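Local coordinates for protein tryptophanyl-tRNA synthetase (PDB 2YY5) that probably attaches tryptophan to its cognate tRNA at the cost of ATP, working as a homodimeric class I aminoacyl-tRNA synthetase, at residues V42-S47 with F81-L86; L87-M92 with I143-P148. The protein carries 1 engineered substitution. One frame throughout, in Å; residues are numbered along the deposited sequence.

Interaction 1. Residues V42-S47 with F81-L86; sequences VADLHS and FLQSDL. With WSA (5'-O-[(L-tryptophylamino)sulfonyl]adenosine), chain J.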
loop_
_atom_site.group_PDB
_atom_site.type_symbol
_atom_site.label_atom_id
_atom_site.label_comp_id
_atom_site.label_asym_id
_atom_site.label_seq_id
_atom_site.Cartn_x
_atom_site.Cartn_y
_atom_site.Cartn_z
ATOM N N VAL B 42 -2.129 -1.824 -17.629
ATOM C CA VAL B 42 -3.434 -1.277 -17.315
ATOM C C VAL B 42 -3.346 -1.025 -15.816
ATOM O O VAL B 42 -3.325 -1.959 -15.025
ATOM C CB VAL B 42 -4.534 -2.314 -17.618
ATOM C CG1 VAL B 42 -5.904 -1.790 -17.174
ATOM C CG2 VAL B 42 -4.526 -2.635 -19.102
ATOM N N ALA B 43 -3.283 0.242 -15.433
ATOM C CA ALA B 43 -3.147 0.606 -14.031
ATOM C C ALA B 43 -4.444 0.531 -13.196
ATOM O O ALA B 43 -4.924 1.540 -12.677
ATOM C CB ALA B 43 -2.531 1.998 -13.944
ATOM N N ASP B 44 -4.983 -0.677 -13.046
ATOM C CA ASP B 44 -6.223 -0.881 -12.297
ATOM C C ASP B 44 -6.111 -0.699 -10.782
ATOM O O ASP B 44 -7.120 -0.710 -10.082
ATOM C CB ASP B 44 -6.808 -2.262 -12.601
ATOM C CG ASP B 44 -5.839 -3.395 -12.299
ATOM O OD1 ASP B 44 -6.319 -4.534 -12.129
ATOM O OD2 ASP B 44 -4.607 -3.160 -12.245
ATOM N N LEU B 45 -4.894 -0.542 -10.273
ATOM C CA LEU B 45 -4.697 -0.322 -8.842
ATOM C C LEU B 45 -4.877 1.172 -8.568
ATOM O O LEU B 45 -5.114 1.584 -7.435
ATOM C CB LEU B 45 -3.302 -0.793 -8.407
ATOM C CG LEU B 45 -3.077 -2.311 -8.504
ATOM C CD1 LEU B 45 -1.669 -2.642 -8.080
ATOM C CD2 LEU B 45 -4.078 -3.056 -7.629
ATOM N N HIS B 46 -4.776 1.971 -9.628
ATOM C CA HIS B 46 -4.946 3.419 -9.548
ATOM C C HIS B 46 -6.416 3.763 -9.721
ATOM O O HIS B 46 -6.890 4.780 -9.223
ATOM C CB HIS B 46 -4.113 4.110 -10.633
ATOM C CG HIS B 46 -2.650 4.151 -10.320
ATOM N ND1 HIS B 46 -2.098 5.093 -9.479
ATOM C CD2 HIS B 46 -1.640 3.322 -10.670
ATOM C CE1 HIS B 46 -0.812 4.839 -9.322
ATOM N NE2 HIS B 46 -0.507 3.771 -10.032
ATOM N N SER B 47 -7.137 2.892 -10.416
ATOM C CA SER B 47 -8.558 3.096 -10.668
ATOM C C SER B 47 -9.409 2.918 -9.415
ATOM O O SER B 47 -10.366 3.666 -9.196
ATOM C CB SER B 47 -9.036 2.132 -11.754
ATOM O OG SER B 47 -8.352 2.386 -12.957
ATOM N N PHE B 81 0.638 -5.734 -19.673
ATOM C CA PHE B 81 0.106 -6.477 -18.538
ATOM C C PHE B 81 -0.911 -5.718 -17.689
ATOM O O PHE B 81 -1.142 -4.533 -17.895
ATOM C CB PHE B 81 1.262 -6.950 -17.656
ATOM C CG PHE B 81 2.029 -5.833 -16.986
ATOM C CD1 PHE B 81 1.862 -5.577 -15.626
ATOM C CD2 PHE B 81 2.976 -5.095 -17.695
ATOM C CE1 PHE B 81 2.639 -4.612 -14.976
ATOM C CE2 PHE B 81 3.760 -4.126 -17.051
ATOM C CZ PHE B 81 3.592 -3.888 -15.689
ATOM N N LEU B 82 -1.524 -6.422 -16.735
ATOM C CA LEU B 82 -2.502 -5.816 -15.836
ATOM C C LEU B 82 -1.838 -5.656 -14.479
ATOM O O LEU B 82 -1.499 -6.644 -13.828
ATOM C CB LEU B 82 -3.744 -6.699 -15.696
ATOM C CG LEU B 82 -4.821 -6.097 -14.787
ATOM C CD1 LEU B 82 -5.425 -4.906 -15.502
ATOM C CD2 LEU B 82 -5.906 -7.116 -14.452
ATOM N N GLN B 83 -1.653 -4.403 -14.066
ATOM C CA GLN B 83 -1.011 -4.065 -12.798
ATOM C C GLN B 83 -1.372 -4.982 -11.622
ATOM O O GLN B 83 -0.494 -5.473 -10.916
ATOM C CB GLN B 83 -1.329 -2.603 -12.446
ATOM C CG GLN B 83 -0.680 -2.089 -11.167
ATOM C CD GLN B 83 -1.023 -0.637 -10.896
ATOM O OE1 GLN B 83 -2.074 -0.154 -11.305
ATOM N NE2 GLN B 83 -0.144 0.061 -10.188
ATOM N N SER B 84 -2.658 -5.220 -11.416
ATOM C CA SER B 84 -3.092 -6.065 -10.313
ATOM C C SER B 84 -2.637 -7.525 -10.414
ATOM O O SER B 84 -2.708 -8.256 -9.422
ATOM C CB SER B 84 -4.625 -6.012 -10.180
ATOM O OG SER B 84 -5.282 -6.632 -11.279
ATOM N N ASP B 85 -2.193 -7.966 -11.595
ATOM C CA ASP B 85 -1.742 -9.354 -11.752
ATOM C C ASP B 85 -0.403 -9.579 -11.068
ATOM O O ASP B 85 0.019 -10.721 -10.879
ATOM C CB ASP B 85 -1.614 -9.734 -13.230
ATOM C CG ASP B 85 -2.909 -10.272 -13.818
ATOM O OD1 ASP B 85 -3.035 -10.276 -15.061
ATOM O OD2 ASP B 85 -3.795 -10.702 -13.051
ATOM N N LEU B 86 0.266 -8.485 -10.711
ATOM C CA LEU B 86 1.555 -8.561 -10.039
ATOM C C LEU B 86 1.574 -8.004 -8.611
ATOM O O LEU B 86 1.592 -6.794 -8.401
ATOM C CB LEU B 86 2.628 -7.836 -10.862
ATOM C CG LEU B 86 3.111 -8.499 -12.150
ATOM C CD1 LEU B 86 1.975 -8.538 -13.162
ATOM C CD2 LEU B 86 4.306 -7.725 -12.706
HETATM C CD2 WSA J . 1.317 5.650 -14.811
HETATM C CE3 WSA J . 1.778 6.206 -15.999
HETATM C CZ3 WSA J . 3.124 6.103 -16.327
HETATM C CH2 WSA J . 4.003 5.448 -15.469
HETATM C CZ2 WSA J . 3.539 4.895 -14.281
HETATM C CE2 WSA J . 2.193 4.998 -13.953
HETATM N N11 WSA J . 1.482 4.555 -12.919
HETATM C CD1 WSA J . 0.206 4.892 -13.082
HETATM C CG WSA J . 0.060 5.561 -14.224
HETATM C CB WSA J . -1.251 6.107 -14.785
HETATM C CA WSA J . -1.216 7.632 -14.913
HETATM N NH3 WSA J . -0.945 8.252 -13.609
HETATM C C WSA J . -2.571 8.114 -15.438
HETATM O O WSA J . -3.538 8.177 -14.686
HETATM N NS WSA J . -2.640 8.446 -16.723
HETATM S S WSA J . -4.188 8.404 -17.235
HETATM O O1S WSA J . -4.750 7.024 -17.064
HETATM O O2S WSA J . -5.023 9.360 -16.435
HETATM O "O5'" WSA J . -4.159 8.773 -18.618
HETATM C "C5'" WSA J . -3.285 8.055 -19.496
HETATM C "C4'" WSA J . -2.263 8.932 -20.227
HETATM O "O4'" WSA J . -2.944 9.960 -20.967
HETATM C "C3'" WSA J . -1.275 9.642 -19.298
HETATM O "O3'" WSA J . 0.023 9.659 -19.898
HETATM C "C2'" WSA J . -1.845 11.059 -19.261
HETATM O "O2'" WSA J . -0.799 11.991 -18.970
HETATM C "C1'" WSA J . -2.239 11.188 -20.731
HETATM N N9 WSA J . -3.162 12.335 -20.912
HETATM C C8 WSA J . -4.281 12.528 -20.217
HETATM N N7 WSA J . -4.905 13.614 -20.666
HETATM C C5 WSA J . -4.175 14.118 -21.659
HETATM C C4 WSA J . -3.059 13.306 -21.807
HETATM N N3 WSA J . -2.154 13.607 -22.754
HETATM C C2 WSA J . -2.322 14.659 -23.538
HETATM N N1 WSA J . -3.375 15.448 -23.422
HETATM C C6 WSA J . -4.318 15.209 -22.499
HETATM N N6 WSA J . -5.387 15.999 -22.395
#
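Val-42 O accepts two backbone N-H groups from opposite faces of its carbonyl plane. Gln-83 N reaches Val-42 O at 3.1 Å. Asp-44 N closes an inverse gamma turn centred on Ala-43. This is where the parallel strands 37-42 and 78-82 end in the Rossmann-type core of the class I synthetase. One step earlier, Val-42 N donates a hydrogen bond of 2.9 Å to Phe-81 O.

Beyond the strands, side chains take over. Gln-83 is extended, with CG anti to the backbone N (chi1 -178°), which carries the amide to the turn at Ala-43. There Gln-83 OE1 accepts Leu-45 N at 3.0 Å, with the donor above the carbonyl plane. Leu-45 CD1 lies against Gln-83 CG. Asp-44 grips Ser-84 with both oxygens. Asp-44 OD2 takes Ser-84 N on its syn lone pair at 3.0 Å, and Asp-44 OD1 accepts from Ser-84 OG. Ser-84 OG is also hydrogen-bonded to Gly-343 N of the second subunit, whose Leu-342 packs on Asp-44.

His-46 faces the tryptophan pocket, and its NE2 is hydrogen-bonded to Asp-142. The indole carbon CD1 of the bound WSA sits over one face of the His-46 imidazole, 3.2 Å above the plane and offset toward the rim.

Interaction 2. Residues L87-M92 with I143-P148; sequences LEHSMM and ILLYQP
Behind the tryptophan pocket, His-89 on helix 87-98 meets Leu-145 and Tyr-146 at the C-terminal end of helix 131-144. Asp-142, predicted to bind the substrate tryptophan, accepts a hydrogen bond from His-89 ND1. The other ring nitrogen is also taken: His-89 NE2 and Tyr-146 OH share a hydrogen bond of 2.9 Å. The hydroxyl lies near the plane of the imidazole, at its edge. With a partner on each nitrogen, the rotation of the ring is well defined. His-89 is thus placed as a probable second-shell residue, consistent with holding the Asp-142 carboxylate in position. Its CG is anti to the carbonyl carbon (chi1 -81°), which swings the ring to the side where Leu-145 CD1 and Tyr-146 OH meet it.

The two rings meet rim to rim, with planes 34° apart, and His-89 CE1 approaches the edge of the Tyr-146 ring. Leu-145 CD1 stands 3.7 Å from the centroid of the His-89 ring, almost exactly on the ring normal, as a CH-pi contact. Leu-145 CD1 also lies 3.5 Å from Glu-88 O. On the next turn of the helix, Met-92 runs past Leu-145 in the opposite direction, and Met-92 CB comes to 3.8 Å from Leu-145 CG.

Helix 311-340 packs alongside, with Ala-329 on Leu-145 and Phe-336 on Met-92. On the sheet side, Tyr-146 touches Leu-8 of strand 6-11 and Phe-39 of strand 37-42.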
loop_
_atom_site.group_PDB
_atom_site.type_symbol
_atom_site.label_atom_id
_atom_site.label_comp_id
_atom_site.label_asym_id
_atom_site.label_seq_id
_atom_site.Cartn_x
_atom_site.Cartn_y
_atom_site.Cartn_z
ATOM N N LEU B 87 1.588 -8.886 -7.625
ATOM C CA LEU B 87 1.665 -8.440 -6.242
ATOM C C LEU B 87 2.908 -7.565 -6.031
ATOM O O LEU B 87 2.971 -6.791 -5.066
ATOM C CB LEU B 87 1.719 -9.651 -5.303
ATOM C CG LEU B 87 0.390 -10.264 -4.843
ATOM C CD1 LEU B 87 -0.730 -9.907 -5.795
ATOM C CD2 LEU B 87 0.558 -11.755 -4.726
ATOM N N GLU B 88 3.897 -7.691 -6.922
ATOM C CA GLU B 88 5.124 -6.901 -6.808
ATOM C C GLU B 88 4.830 -5.412 -6.843
ATOM O O GLU B 88 5.581 -4.614 -6.298
ATOM C CB GLU B 88 6.116 -7.227 -7.934
ATOM C CG GLU B 88 6.878 -8.541 -7.790
ATOM C CD GLU B 88 6.019 -9.731 -8.143
ATOM O OE1 GLU B 88 6.506 -10.878 -8.068
ATOM O OE2 GLU B 88 4.845 -9.513 -8.504
ATOM N N HIS B 89 3.734 -5.033 -7.487
ATOM C CA HIS B 89 3.377 -3.629 -7.572
ATOM C C HIS B 89 2.937 -3.083 -6.225
ATOM O O HIS B 89 3.425 -2.046 -5.794
ATOM C CB HIS B 89 2.310 -3.428 -8.645
ATOM C CG HIS B 89 2.876 -3.363 -10.028
ATOM N ND1 HIS B 89 3.305 -2.184 -10.597
ATOM C CD2 HIS B 89 3.186 -4.341 -10.912
ATOM C CE1 HIS B 89 3.859 -2.440 -11.772
ATOM N NE2 HIS B 89 3.801 -3.742 -11.984
ATOM N N SER B 90 2.048 -3.793 -5.546
ATOM C CA SER B 90 1.583 -3.350 -4.241
ATOM C C SER B 90 2.759 -3.281 -3.268
ATOM O O SER B 90 2.856 -2.356 -2.459
ATOM C CB SER B 90 0.518 -4.309 -3.693
ATOM O OG SER B 90 1.071 -5.574 -3.363
ATOM N N MET B 91 3.659 -4.253 -3.360
ATOM C CA MET B 91 4.799 -4.285 -2.457
ATOM C C MET B 91 5.774 -3.154 -2.704
ATOM O O MET B 91 6.199 -2.489 -1.767
ATOM C CB MET B 91 5.521 -5.628 -2.549
ATOM C CG MET B 91 6.680 -5.774 -1.569
ATOM S SD MET B 91 6.289 -5.226 0.112
ATOM C CE MET B 91 5.691 -6.716 0.845
ATOM N N MET B 92 6.135 -2.932 -3.960
ATOM C CA MET B 92 7.067 -1.862 -4.275
ATOM C C MET B 92 6.413 -0.525 -3.941
ATOM O O MET B 92 7.061 0.377 -3.408
ATOM C CB MET B 92 7.466 -1.916 -5.760
ATOM C CG MET B 92 8.473 -0.844 -6.193
ATOM S SD MET B 92 10.052 -0.860 -5.276
ATOM C CE MET B 92 11.043 -1.860 -6.345
ATOM N N ILE B 143 7.058 2.595 -11.666
ATOM C CA ILE B 143 8.176 2.994 -12.510
ATOM C C ILE B 143 9.438 2.228 -12.129
ATOM O O ILE B 143 9.977 1.460 -12.924
ATOM C CB ILE B 143 8.485 4.496 -12.369
ATOM C CG1 ILE B 143 7.246 5.330 -12.705
ATOM C CG2 ILE B 143 9.633 4.870 -13.283
ATOM C CD1 ILE B 143 7.383 6.785 -12.297
ATOM N N LEU B 144 9.890 2.441 -10.897
ATOM C CA LEU B 144 11.105 1.820 -10.389
ATOM C C LEU B 144 11.192 0.296 -10.414
ATOM O O LEU B 144 12.286 -0.264 -10.330
ATOM C CB LEU B 144 11.383 2.338 -8.977
ATOM C CG LEU B 144 12.100 3.692 -8.854
ATOM C CD1 LEU B 144 12.468 4.231 -10.223
ATOM C CD2 LEU B 144 11.223 4.670 -8.116
ATOM N N LEU B 145 10.055 -0.381 -10.526
ATOM C CA LEU B 145 10.057 -1.841 -10.565
ATOM C C LEU B 145 10.719 -2.349 -11.844
ATOM O O LEU B 145 11.290 -3.438 -11.871
ATOM C CB LEU B 145 8.626 -2.378 -10.516
ATOM C CG LEU B 145 8.171 -3.151 -9.282
ATOM C CD1 LEU B 145 6.715 -3.589 -9.481
ATOM C CD2 LEU B 145 9.087 -4.350 -9.055
ATOM N N TYR B 146 10.631 -1.554 -12.904
ATOM C CA TYR B 146 11.199 -1.936 -14.187
ATOM C C TYR B 146 12.460 -1.148 -14.547
ATOM O O TYR B 146 13.027 -1.345 -15.625
ATOM C CB TYR B 146 10.128 -1.789 -15.274
ATOM C CG TYR B 146 8.905 -2.615 -14.973
ATOM C CD1 TYR B 146 8.869 -3.980 -15.272
ATOM C CD2 TYR B 146 7.832 -2.067 -14.267
ATOM C CE1 TYR B 146 7.799 -4.784 -14.860
ATOM C CE2 TYR B 146 6.758 -2.860 -13.848
ATOM C CZ TYR B 146 6.750 -4.217 -14.144
ATOM O OH TYR B 146 5.721 -5.010 -13.691
ATOM N N GLN B 147 12.892 -0.268 -13.642
ATOM C CA GLN B 147 14.100 0.527 -13.850
ATOM C C GLN B 147 14.221 1.026 -15.283
ATOM O O GLN B 147 15.270 0.890 -15.896
ATOM C CB GLN B 147 15.330 -0.320 -13.535
ATOM C CG GLN B 147 15.540 -0.636 -12.067
ATOM C CD GLN B 147 15.778 0.607 -11.244
ATOM O OE1 GLN B 147 14.934 1.003 -10.435
ATOM N NE2 GLN B 147 16.928 1.242 -11.451
ATOM N N PRO B 148 13.158 1.632 -15.827
ATOM C CA PRO B 148 13.180 2.131 -17.205
ATOM C C PRO B 148 14.027 3.374 -17.409
ATOM O O PRO B 148 14.297 4.109 -16.458
ATOM C CB PRO B 148 11.717 2.411 -17.470
ATOM C CG PRO B 148 11.311 3.031 -16.159
ATOM C CD PRO B 148 11.918 2.056 -15.151
#

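Overall arrangement
After strand 6-11, strand 37-42 runs into the short helix 44-47. The chain then passes through helix 54-71 and returns along strand 78-82. Interaction 1 closes this 33-residue excursion. Helix 87-98 follows almost at once, and interaction 2 closes a second excursion of 50 residues, helices and loops without a strand. The two contacts lie in series, neither nested nor crossed, with centres about 11 Å apart. They also touch: Phe-81 and Leu-86 pack on Tyr-146, and Phe-81 reaches His-89. Asp-142 bridges the two contacts, and its OD1 also takes a weak hydrogen bond from Gln-83 NE2. Together they tie the strand ends to the tryptophan pocket and the dimer interface.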